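Local coordinates for 2-hydroxyethylphosphonate dioxygenase (Streptomyces viridochromogenes, PDB 4YAR), which uses a non-heme iron(II) centre and O2 to convert 2-hydroxyethylphosphonate to hydroxymethylphosphonate and formate in bialaphos biosynthesis, at residues G164-I169 and R312-F317. The protein carries 1 engineered substitution. Numbering follows the deposited sequence.
Sequences GGDRWI and RSRRTF
Arg314 lays its aliphatic chain against the six-membered ring of Trp168. Its CD lies at the edge of the indole, near the ring plane, 3.5 Å from Trp168 CZ2. Arg314 CG follows at 3.6 Å from the same CZ2. The guanidinium lies beyond these methylenes, its plane 76° from that of the ring. Ile169 CG1 sits over one face of the indole, and Ile169 CD1 reaches Arg314 CG at 4.3 Å. The Arg314 chain bends at chi3 (-79°), which turns the guanidinium across Asp166. Asp166 OD2 lies over one guanidinium face, 4.2 Å from Arg314 NH2, and no N-H of Arg314 points at it. The same OD2 has a long, weak ion pair with Arg311 NE.

Asp166, Trp168 and Ile169 lie on a type I beta turn. The backbone hydrogen bond from Ile169 N to Asp166 O, 3.1 Å, closes it. Arg314 NE is held by the Arg311 backbone oxygen. Trp168 also packs on strands 320-324 and 335-343. The contact joins the loop before strand 173-176, outermost in the six-stranded sheet, to the start of strand 315-317, outermost in the seven-stranded one. No hydrogen bond links the two segments. Cohesion here rests on nonpolar packing, with charge attraction probably adding a little.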
loop_
_atom_site.group_PDB
_atom_site.type_symbol
_atom_site.label_atom_id
_atom_site.label_comp_id
_atom_site.label_asym_id
_atom_site.label_seq_id
_atom_site.Cartn_x
_atom_site.Cartn_y
_atom_site.Cartn_z
ATOM N N GLY A 164 4.547 8.157 29.897
ATOM C CA GLY A 164 4.154 9.470 30.454
ATOM C C GLY A 164 2.697 9.661 30.280
ATOM O O GLY A 164 1.960 8.725 30.159
ATOM N N GLY A 165 2.276 10.907 30.238
ATOM C CA GLY A 165 0.964 11.221 29.783
ATOM C C GLY A 165 0.962 11.257 28.228
ATOM O O GLY A 165 2.011 11.094 27.479
ATOM N N ASP A 166 -0.206 11.512 27.699
ATOM C CA ASP A 166 -0.368 11.619 26.256
ATOM C C ASP A 166 -0.158 10.248 25.686
ATOM O O ASP A 166 0.547 10.134 24.687
ATOM C CB ASP A 166 0.694 12.529 25.616
ATOM C CG ASP A 166 0.634 13.949 26.066
ATOM O OD1 ASP A 166 -0.480 14.431 26.404
ATOM O OD2 ASP A 166 1.721 14.606 26.026
ATOM N N ARG A 167 -0.779 9.233 26.303
ATOM C CA ARG A 167 -0.639 7.879 25.929
ATOM C C ARG A 167 -1.402 7.559 24.648
ATOM O O ARG A 167 -1.292 6.457 24.125
ATOM C CB ARG A 167 -1.135 6.972 27.043
ATOM C CG ARG A 167 -0.407 7.181 28.366
ATOM C CD ARG A 167 0.901 6.410 28.484
ATOM N NE ARG A 167 0.693 5.053 28.989
ATOM C CZ ARG A 167 1.234 4.490 30.073
ATOM N NH1 ARG A 167 2.070 5.115 30.888
ATOM N NH2 ARG A 167 0.933 3.237 30.333
ATOM N N TRP A 168 -2.197 8.503 24.151
ATOM C CA TRP A 168 -2.723 8.361 22.803
ATOM C C TRP A 168 -1.577 8.217 21.764
ATOM O O TRP A 168 -1.758 7.666 20.664
ATOM C CB TRP A 168 -3.687 9.484 22.501
ATOM C CG TRP A 168 -3.149 10.832 22.382
ATOM C CD1 TRP A 168 -2.855 11.673 23.392
ATOM C CD2 TRP A 168 -2.889 11.552 21.153
ATOM N NE1 TRP A 168 -2.397 12.898 22.881
ATOM C CE2 TRP A 168 -2.424 12.844 21.507
ATOM C CE3 TRP A 168 -3.009 11.233 19.804
ATOM C CZ2 TRP A 168 -2.046 13.779 20.574
ATOM C CZ3 TRP A 168 -2.698 12.203 18.857
ATOM C CH2 TRP A 168 -2.224 13.471 19.246
ATOM N N ILE A 169 -0.410 8.747 22.098
ATOM C CA ILE A 169 0.820 8.420 21.358
ATOM C C ILE A 169 1.416 7.279 22.099
ATOM O O ILE A 169 1.907 7.422 23.255
ATOM C CB ILE A 169 1.785 9.633 21.276
ATOM C CG1 ILE A 169 1.096 10.833 20.600
ATOM C CG2 ILE A 169 3.147 9.194 20.703
ATOM C CD1 ILE A 169 1.769 12.198 20.687
ATOM N N ARG A 312 5.956 16.238 19.113
ATOM C CA ARG A 312 6.303 17.537 18.480
ATOM C C ARG A 312 5.471 17.753 17.249
ATOM O O ARG A 312 5.199 18.868 16.881
ATOM C CB ARG A 312 7.733 17.584 18.032
ATOM C CG ARG A 312 8.721 17.891 19.126
ATOM C CD ARG A 312 10.093 17.991 18.516
ATOM N NE ARG A 312 11.021 17.487 19.501
ATOM C CZ ARG A 312 11.637 16.309 19.482
ATOM N NH1 ARG A 312 11.517 15.449 18.469
ATOM N NH2 ARG A 312 12.437 16.012 20.501
ATOM N N SER A 313 5.052 16.643 16.612
ATOM C CA SER A 313 4.219 16.702 15.409
ATOM C C SER A 313 2.770 17.055 15.691
ATOM O O SER A 313 1.979 17.262 14.784
ATOM C CB SER A 313 4.338 15.399 14.665
ATOM O OG SER A 313 3.464 14.449 15.204
ATOM N N ARG A 314 2.348 17.128 16.944
ATOM C CA ARG A 314 0.928 17.243 17.191
ATOM C C ARG A 314 0.270 18.399 16.498
ATOM O O ARG A 314 0.839 19.472 16.429
ATOM C CB ARG A 314 0.637 17.411 18.678
ATOM C CG ARG A 314 0.465 16.088 19.388
ATOM C CD ARG A 314 0.210 16.429 20.867
ATOM N NE ARG A 314 1.458 16.741 21.541
ATOM C CZ ARG A 314 1.539 17.363 22.722
ATOM N NH1 ARG A 314 0.438 17.788 23.345
ATOM N NH2 ARG A 314 2.732 17.565 23.279
ATOM N N ARG A 315 -0.923 18.177 15.997
ATOM C CA ARG A 315 -1.707 19.232 15.336
ATOM C C ARG A 315 -3.175 18.983 15.386
ATOM O O ARG A 315 -3.636 17.842 15.475
ATOM C CB ARG A 315 -1.284 19.496 13.874
ATOM C CG ARG A 315 -1.667 18.380 12.861
ATOM C CD ARG A 315 -0.464 17.489 12.686
ATOM N NE ARG A 315 -0.695 16.277 11.875
ATOM C CZ ARG A 315 0.134 15.226 11.886
ATOM N NH1 ARG A 315 1.209 15.177 12.683
ATOM N NH2 ARG A 315 -0.173 14.177 11.170
ATOM N N THR A 316 -3.956 20.064 15.280
ATOM C CA THR A 316 -5.381 19.916 15.025
ATOM C C THR A 316 -5.638 19.553 13.564
ATOM O O THR A 316 -5.021 20.111 12.708
ATOM C CB THR A 316 -6.130 21.206 15.391
ATOM O OG1 THR A 316 -5.844 21.493 16.747
ATOM C CG2 THR A 316 -7.656 21.056 15.256
ATOM N N PHE A 317 -6.461 18.534 13.348
ATOM C CA PHE A 317 -6.905 18.061 12.048
ATOM C C PHE A 317 -8.419 17.969 12.076
ATOM O O PHE A 317 -9.020 16.983 12.527
ATOM C CB PHE A 317 -6.239 16.714 11.698
ATOM C CG PHE A 317 -6.621 16.214 10.336
ATOM C CD1 PHE A 317 -6.311 16.956 9.211
ATOM C CD2 PHE A 317 -7.292 15.031 10.188
ATOM C CE1 PHE A 317 -6.693 16.553 7.954
ATOM C CE2 PHE A 317 -7.660 14.603 8.914
ATOM C CZ PHE A 317 -7.397 15.363 7.837
#